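Local structure of putative membrane anchored protein (Corynebacterium diphtheriae, 3LSO) at residues B[300-305]-B[323-328]; B[426-431]-B[447-452]. The protein is of unknown function but is probably held at the cell surface by a membrane anchor, its modelled part being built of beta strands and loops. All blocks are in the same frame, centred on the assembly; numbering follows the deposited sequence.

Interaction 1: residues B[300-305]-B[323-328]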
ATOM      1  N   THR B 300      16.644  14.001 -20.009  1.00 15.86           N
ATOM      2  CA  THR B 300      15.227  13.643 -20.110  1.00 15.66           C
ATOM      3  C   THR B 300      14.921  13.286 -21.594  1.00 16.20           C
ATOM      4  O   THR B 300      15.842  13.262 -22.445  1.00 16.01           O
ATOM      5  CB  THR B 300      14.291  14.758 -19.552  1.00 14.90           C
ATOM      6  OG1 THR B 300      12.930  14.362 -19.710  1.00 17.04           O
ATOM      7  CG2 THR B 300      14.450  16.032 -20.308  1.00 14.21           C
ATOM      8  N   GLY B 301      13.653  13.000 -21.904  1.00 15.77           N
ATOM      9  CA  GLY B 301      13.303  12.604 -23.242  1.00 15.96           C
ATOM     10  C   GLY B 301      11.812  12.529 -23.435  1.00 16.40           C
ATOM     11  O   GLY B 301      11.045  12.885 -22.540  1.00 17.75           O
ATOM     12  N   LEU B 302      11.407  12.080 -24.617  1.00 15.75           N
ATOM     13  CA  LEU B 302      10.016  11.964 -24.990  1.00 14.83           C
ATOM     14  C   LEU B 302       9.958  10.836 -25.977  1.00 14.76           C
ATOM     15  O   LEU B 302      10.859  10.702 -26.815  1.00 14.78           O
ATOM     16  CB  LEU B 302       9.537  13.226 -25.711  1.00 14.72           C
ATOM     17  CG  LEU B 302       9.369  14.563 -24.984  1.00 14.08           C
ATOM     18  CD1 LEU B 302       9.464  15.765 -25.946  1.00  9.83           C
ATOM     19  CD2 LEU B 302       8.054  14.569 -24.239  1.00 13.15           C
ATOM     20  N   ILE B 303       8.922  10.007 -25.866  1.00 14.59           N
ATOM     21  CA  ILE B 303       8.579   9.063 -26.925  1.00 14.49           C
ATOM     22  C   ILE B 303       7.133   9.315 -27.306  1.00 14.67           C
ATOM     23  O   ILE B 303       6.273   9.396 -26.438  1.00 14.88           O
ATOM     24  CB  ILE B 303       8.813   7.609 -26.532  1.00 14.01           C
ATOM     25  CG1 ILE B 303       8.311   6.685 -27.637  1.00 13.28           C
ATOM     26  CG2 ILE B 303       8.083   7.287 -25.247  1.00 15.01           C
ATOM     27  CD1 ILE B 303       9.025   5.346 -27.682  1.00 11.54           C
ATOM     28  N   ASN B 304       6.885   9.483 -28.604  1.00 15.06           N
ATOM     29  CA  ASN B 304       5.574   9.899 -29.114  1.00 15.41           C
ATOM     30  C   ASN B 304       5.063  11.138 -28.388  1.00 15.90           C
ATOM     31  O   ASN B 304       3.866  11.278 -28.123  1.00 16.09           O
ATOM     32  CB  ASN B 304       4.553   8.761 -29.048  1.00 14.99           C
ATOM     33  CG  ASN B 304       4.850   7.646 -30.037  1.00 15.08           C
ATOM     34  OD1 ASN B 304       5.632   7.823 -30.958  1.00 16.68           O
ATOM     35  ND2 ASN B 304       4.227   6.492 -29.844  1.00 13.31           N
ATOM     36  N   GLY B 305       5.989  12.030 -28.058  1.00 16.20           N
ATOM     37  CA  GLY B 305       5.639  13.312 -27.437  1.00 17.16           C
ATOM     38  C   GLY B 305       5.299  13.315 -25.947  1.00 17.22           C
ATOM     39  O   GLY B 305       4.820  14.333 -25.423  1.00 16.59           O
ATOM     40  N   SER B 323       8.330   8.536 -32.688  1.00 10.55           N
ATOM     41  CA  SER B 323       9.119   9.741 -32.684  1.00 11.09           C
ATOM     42  C   SER B 323       9.693   9.924 -31.291  1.00 11.90           C
ATOM     43  O   SER B 323       8.991   9.776 -30.283  1.00 12.55           O
ATOM     44  CB  SER B 323       8.252  10.914 -33.034  1.00 10.97           C
ATOM     45  OG  SER B 323       7.366  11.148 -31.961  1.00 11.85           O
ATOM     46  N   VAL B 324      10.969  10.243 -31.241  1.00 11.89           N
ATOM     47  CA  VAL B 324      11.696  10.269 -30.000  1.00 12.41           C
ATOM     48  C   VAL B 324      12.369  11.615 -29.880  1.00 13.33           C
ATOM     49  O   VAL B 324      12.774  12.218 -30.869  1.00 14.18           O
ATOM     50  CB  VAL B 324      12.781   9.167 -29.977  1.00 12.26           C
ATOM     51  CG1 VAL B 324      13.657   9.322 -28.791  1.00 10.48           C
ATOM     52  CG2 VAL B 324      12.133   7.809 -29.959  1.00 11.73           C
ATOM     53  N   SER B 325      12.502  12.076 -28.656  1.00 13.86           N
ATOM     54  CA  SER B 325      13.208  13.296 -28.374  1.00 14.22           C
ATOM     55  C   SER B 325      14.127  12.998 -27.208  1.00 14.06           C
ATOM     56  O   SER B 325      13.777  12.223 -26.318  1.00 13.87           O
ATOM     57  CB  SER B 325      12.187  14.356 -27.981  1.00 14.29           C
ATOM     58  OG  SER B 325      12.817  15.597 -27.777  1.00 16.67           O
ATOM     59  N   ALA B 326      15.312  13.588 -27.201  1.00 14.40           N
ATOM     60  CA  ALA B 326      16.239  13.396 -26.058  1.00 14.17           C
ATOM     61  C   ALA B 326      16.925  14.712 -25.729  1.00 14.09           C
ATOM     62  O   ALA B 326      17.439  15.381 -26.635  1.00 14.85           O
ATOM     63  CB  ALA B 326      17.247  12.337 -26.361  1.00 13.89           C
ATOM     64  N   SER B 327      16.919  15.095 -24.456  1.00 13.27           N
ATOM     65  CA  SER B 327      17.452  16.382 -24.069  1.00 12.72           C
ATOM     66  C   SER B 327      18.582  16.210 -23.075  1.00 13.22           C
ATOM     67  O   SER B 327      18.438  15.483 -22.108  1.00 14.62           O
ATOM     68  CB  SER B 327      16.356  17.197 -23.400  1.00 12.63           C
ATOM     69  OG  SER B 327      15.420  17.718 -24.309  1.00  9.98           O
ATOM     70  N   LEU B 328      19.698  16.890 -23.274  1.00 13.01           N
ATOM     71  CA  LEU B 328      20.699  17.019 -22.212  1.00 12.52           C
ATOM     72  C   LEU B 328      20.433  18.308 -21.465  1.00 13.12           C
ATOM     73  O   LEU B 328      20.277  19.360 -22.081  1.00 13.79           O
ATOM     74  CB  LEU B 328      22.086  17.060 -22.821  1.00 12.18           C
ATOM     75  CG  LEU B 328      23.333  17.291 -21.983  1.00 11.93           C
ATOM     76  CD1 LEU B 328      24.463  17.224 -22.942  1.00 11.59           C
ATOM     77  CD2 LEU B 328      23.352  18.672 -21.278  1.00 11.30           C
TER
HETATM   78  O   HOH W   1       8.773  12.229 -29.066  1.00 27.28           O

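Interaction 2: residues B[426-431]-B[447-452]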
ATOM      1  N   ILE B 426      11.103  -4.637 -22.744  1.00 10.27           N
ATOM      2  CA  ILE B 426      11.176  -3.230 -22.490  1.00 10.20           C
ATOM      3  C   ILE B 426      12.463  -2.656 -23.104  1.00 11.22           C
ATOM      4  O   ILE B 426      13.545  -3.224 -22.975  1.00 11.51           O
ATOM      5  CB  ILE B 426      11.161  -2.938 -20.993  1.00  9.92           C
ATOM      6  CG1 ILE B 426       9.806  -3.276 -20.386  1.00 10.27           C
ATOM      7  CG2 ILE B 426      11.412  -1.476 -20.759  1.00  9.75           C
ATOM      8  CD1 ILE B 426       9.750  -3.151 -18.860  1.00  9.36           C
ATOM      9  N   TYR B 427      12.337  -1.500 -23.742  1.00 11.79           N
ATOM     10  CA  TYR B 427      13.377  -0.957 -24.570  1.00 12.43           C
ATOM     11  C   TYR B 427      13.378   0.541 -24.286  1.00 13.90           C
ATOM     12  O   TYR B 427      12.312   1.097 -24.015  1.00 15.33           O
ATOM     13  CB  TYR B 427      13.035  -1.210 -26.041  1.00 11.61           C
ATOM     14  CG  TYR B 427      13.003  -2.672 -26.502  1.00  9.48           C
ATOM     15  CD1 TYR B 427      14.151  -3.303 -27.002  1.00  9.09           C
ATOM     16  CD2 TYR B 427      11.825  -3.406 -26.470  1.00  8.30           C
ATOM     17  CE1 TYR B 427      14.125  -4.638 -27.431  1.00  8.12           C
ATOM     18  CE2 TYR B 427      11.775  -4.735 -26.895  1.00  7.39           C
ATOM     19  CZ  TYR B 427      12.927  -5.340 -27.372  1.00  9.30           C
ATOM     20  OH  TYR B 427      12.865  -6.646 -27.795  1.00 10.15           O
HETATM   21  N   MSE B 428      14.554   1.182 -24.294  1.00 14.32           N
HETATM   22  CA  MSE B 428      14.673   2.635 -24.158  1.00 14.57           C
HETATM   23  C   MSE B 428      15.539   3.140 -25.271  1.00 15.10           C
HETATM   24  O   MSE B 428      16.356   2.393 -25.814  1.00 15.64           O
HETATM   25  CB  MSE B 428      15.425   3.009 -22.889  1.00 14.85           C
HETATM   26  CG  MSE B 428      14.619   3.083 -21.620  1.00 15.18           C
HETATM   27 SE   MSE B 428      15.879   3.105 -20.151  0.75 12.38          SE
HETATM   28  CE  MSE B 428      16.513   1.293 -20.321  1.00 13.37           C
ATOM     29  N   PHE B 429      15.417   4.419 -25.585  1.00 15.25           N
ATOM     30  CA  PHE B 429      16.419   5.042 -26.416  1.00 15.53           C
ATOM     31  C   PHE B 429      17.567   5.609 -25.574  1.00 16.21           C
ATOM     32  O   PHE B 429      17.410   5.855 -24.369  1.00 16.84           O
ATOM     33  CB  PHE B 429      15.767   6.096 -27.286  1.00 15.16           C
ATOM     34  CG  PHE B 429      14.833   5.519 -28.286  1.00 15.46           C
ATOM     35  CD1 PHE B 429      15.245   5.275 -29.576  1.00 13.97           C
ATOM     36  CD2 PHE B 429      13.540   5.167 -27.929  1.00 18.11           C
ATOM     37  CE1 PHE B 429      14.395   4.730 -30.499  1.00 13.42           C
ATOM     38  CE2 PHE B 429      12.667   4.611 -28.873  1.00 15.86           C
ATOM     39  CZ  PHE B 429      13.104   4.396 -30.152  1.00 13.81           C
ATOM     40  N   GLN B 430      18.725   5.797 -26.193  1.00 16.31           N
ATOM     41  CA  GLN B 430      19.850   6.395 -25.493  1.00 16.80           C
ATOM     42  C   GLN B 430      20.235   7.689 -26.142  1.00 17.17           C
ATOM     43  O   GLN B 430      19.953   7.900 -27.331  1.00 18.00           O
ATOM     44  CB  GLN B 430      21.049   5.454 -25.546  1.00 16.61           C
ATOM     45  CG  GLN B 430      20.815   4.112 -24.841  1.00 16.68           C
ATOM     46  CD  GLN B 430      22.008   3.186 -24.942  1.00 16.44           C
ATOM     47  OE1 GLN B 430      22.654   3.086 -25.983  1.00 16.50           O
ATOM     48  NE2 GLN B 430      22.313   2.504 -23.852  1.00 18.05           N
HETATM   49  N   MSE B 431      20.906   8.555 -25.391  1.00 17.53           N
HETATM   50  CA  MSE B 431      21.613   9.704 -26.001  1.00 17.62           C
HETATM   51  C   MSE B 431      23.096   9.407 -26.004  1.00 17.56           C
HETATM   52  O   MSE B 431      23.656   8.972 -24.974  1.00 18.21           O
HETATM   53  CB  MSE B 431      21.375  10.999 -25.228  1.00 17.64           C
HETATM   54  CG  MSE B 431      21.606  12.281 -26.056  1.00 19.66           C
HETATM   55 SE   MSE B 431      21.252  13.848 -24.962  0.75 22.30          SE
HETATM   56  CE  MSE B 431      20.863  15.096 -26.352  1.00 20.49           C
ATOM     57  N   PRO B 447      15.138   6.731 -19.496  1.00 17.29           N
ATOM     58  CA  PRO B 447      13.924   5.997 -19.127  1.00 16.62           C
ATOM     59  C   PRO B 447      12.681   6.725 -19.578  1.00 16.17           C
ATOM     60  O   PRO B 447      11.620   6.146 -19.545  1.00 16.31           O
ATOM     61  CB  PRO B 447      13.953   5.981 -17.586  1.00 16.87           C
ATOM     62  CG  PRO B 447      15.355   6.300 -17.199  1.00 17.17           C
ATOM     63  CD  PRO B 447      15.939   7.127 -18.323  1.00 17.10           C
ATOM     64  N   GLU B 448      12.793   7.987 -19.981  1.00 15.63           N
ATOM     65  CA  GLU B 448      11.599   8.718 -20.407  1.00 15.20           C
ATOM     66  C   GLU B 448      11.252   8.383 -21.858  1.00 14.85           C
ATOM     67  O   GLU B 448      10.234   8.866 -22.376  1.00 15.55           O
ATOM     68  CB  GLU B 448      11.741  10.229 -20.227  1.00 15.11           C
ATOM     69  CG  GLU B 448      11.750  10.690 -18.786  1.00 15.82           C
ATOM     70  CD  GLU B 448      13.041  10.356 -18.032  1.00 19.34           C
ATOM     71  OE1 GLU B 448      13.966   9.715 -18.595  1.00 20.66           O
ATOM     72  OE2 GLU B 448      13.132  10.737 -16.847  1.00 21.42           O
ATOM     73  N   THR B 449      12.076   7.553 -22.499  1.00 13.05           N
ATOM     74  CA  THR B 449      11.790   7.109 -23.846  1.00 12.38           C
ATOM     75  C   THR B 449      11.383   5.629 -23.872  1.00 11.83           C
ATOM     76  O   THR B 449      11.203   5.036 -24.931  1.00 11.79           O
ATOM     77  CB  THR B 449      12.999   7.373 -24.794  1.00 13.18           C
ATOM     78  OG1 THR B 449      14.078   6.458 -24.519  1.00 13.53           O
ATOM     79  CG2 THR B 449      13.482   8.827 -24.648  1.00 12.08           C
ATOM     80  N   ALA B 450      11.218   5.030 -22.696  1.00 10.44           N
ATOM     81  CA  ALA B 450      11.014   3.573 -22.620  1.00  8.76           C
ATOM     82  C   ALA B 450       9.721   3.113 -23.293  1.00  6.94           C
ATOM     83  O   ALA B 450       8.693   3.772 -23.141  1.00  7.95           O
ATOM     84  CB  ALA B 450      11.019   3.124 -21.170  1.00  8.82           C
ATOM     85  N   PHE B 451       9.763   1.986 -23.990  1.00  3.61           N
ATOM     86  CA  PHE B 451       8.552   1.390 -24.520  1.00  2.00           C
ATOM     87  C   PHE B 451       8.552  -0.104 -24.284  1.00  2.00           C
ATOM     88  O   PHE B 451       9.607  -0.704 -24.142  1.00  2.00           O
ATOM     89  CB  PHE B 451       8.374   1.725 -26.004  1.00  2.00           C
ATOM     90  CG  PHE B 451       9.416   1.112 -26.923  1.00  2.00           C
ATOM     91  CD1 PHE B 451       9.239  -0.159 -27.455  1.00  2.00           C
ATOM     92  CD2 PHE B 451      10.538   1.825 -27.291  1.00  2.00           C
ATOM     93  CE1 PHE B 451      10.153  -0.709 -28.294  1.00  2.00           C
ATOM     94  CE2 PHE B 451      11.465   1.275 -28.139  1.00  2.00           C
ATOM     95  CZ  PHE B 451      11.268   0.006 -28.640  1.00  2.00           C
ATOM     96  N   GLU B 452       7.367  -0.700 -24.220  1.00  2.00           N
ATOM     97  CA  GLU B 452       7.264  -2.139 -24.056  1.00  2.00           C
ATOM     98  C   GLU B 452       6.602  -2.752 -25.265  1.00  2.00           C
ATOM     99  O   GLU B 452       5.596  -2.256 -25.734  1.00  2.00           O
ATOM    100  CB  GLU B 452       6.501  -2.519 -22.781  1.00  2.00           C
ATOM    101  CG  GLU B 452       6.825  -3.935 -22.276  1.00  2.00           C
ATOM    102  CD  GLU B 452       6.224  -4.296 -20.914  1.00  2.00           C
ATOM    103  OE1 GLU B 452       5.900  -3.390 -20.115  1.00  2.00           O
ATOM    104  OE2 GLU B 452       6.083  -5.514 -20.647  1.00  2.00           O
TER

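Interaction 1: residues B[300-305]-B[323-328]
Leu-302 lies alongside Ser-325 on one face of an antiparallel strand pair. Its CB meets Ser-325 CB at 3.7 Å, and its CD1 reaches forward to the same carbon. On that face too, Thr-300 brings its methyl up to Ser-327. CG2 touches Ser-327 CB at 3.8 Å, while OG1 is turned the other way, anti to the backbone N (chi1 179°). Ser-327 OG and Thr-411 OG1, on strand 410-417, share a hydrogen bond. Ile-303 and Val-324 point to the other face. They pair across the strands without backbone hydrogen bonds and turn inward onto Phe-429.

The two strands are the edge strand 298-303 and its neighbour 321-329 in a four-stranded antiparallel sheet. Paired backbone bonds join Thr-300 with Ser-327 and Leu-302 with Ser-325. Gly-301 faces Ala-326 between them, with CA atoms 4.1 Å apart.

At the far end the strand gives way to a loop at Asn-304, and the amide side chain takes over from the backbone. Asn-304 CG stands beside its own backbone N (chi1 -69°). This brings OD1 back to Ser-323 N, at 3.3 Å and with a nearly straight N-H...O. Asn-304 N gives a bond of 2.7 Å to Ser-323 O. A water also donates to Ser-323 O and accepts from Gly-305 N.

Interaction 2: residues B[426-431]-B[447-452]
Tyr-427 and Phe-451 meet with the CB of the tyrosine over one face of the phenylalanine ring. CB sits 3.7 Å from the Phe-451 ring centroid, a CH-pi contact displaced toward the rim. The two rings are near parallel, with planes at 18°, but slid so far apart that they barely overlap. Phe-451 CG stands between its backbone N and carbonyl carbon (chi1 67°), which brings the ring up to Tyr-427. Phe-429, two residues further along the strand, joins them. Phe-429 CE2 comes to the edge of the Phe-451 ring, 3.6 Å from Phe-451 CE2, with planes at 45°. The three rings form an aromatic cluster.

Two backbone bonds tie Tyr-427 to Phe-451. Two residues further along, Thr-449 OG1 accepts from Phe-429 N at 2.7 Å, replacing a backbone carbonyl where the chain turns a corner. The same OG1 is hydrogen-bonded to Ile-446 O. Elsewhere the selenomethionine Met-428 lays CG against Ala-450 CB, and its SE approaches Pro-447 CA at 3.6 Å. Ile-426 CG1 rests on the aliphatic part of Glu-452, whose OE1 is hydrogen-bonded to Ser-259 OG.

Tyr-427 OH is held by Ala-423 O. The contact belongs to the beta hairpin of strands 425-435 and 440-453. Phe-429 also packs on Phe-416, Val-322 and Val-324, and Phe-451 on Ile-303, so strands 298-303, 321-329 and 410-417 border the cluster.

Overall arrangement
Interaction 1 and interaction 2 lie in two different sheets that pack against each other, with centres about 9 Å apart. Interaction 1 closes before interaction 2 opens along the chain. The inner face of the pair 300-305 with 323-328 rests on the hairpin 426-431 with 447-452. Val-324 CG2 lies 3.4 Å from Phe-429 CE2, and Ile-303 CD1 lies 3.5 Å from Thr-449 O. The corner at 447-449, within the second arm of the hairpin, also reaches strand 298-303, with Glu-448 CB 3.6 Å from Gly-301 O. Thr-308 adds a further tie, since it touches Ile-303 and its OG1 is hydrogen-bonded to Ala-450 O.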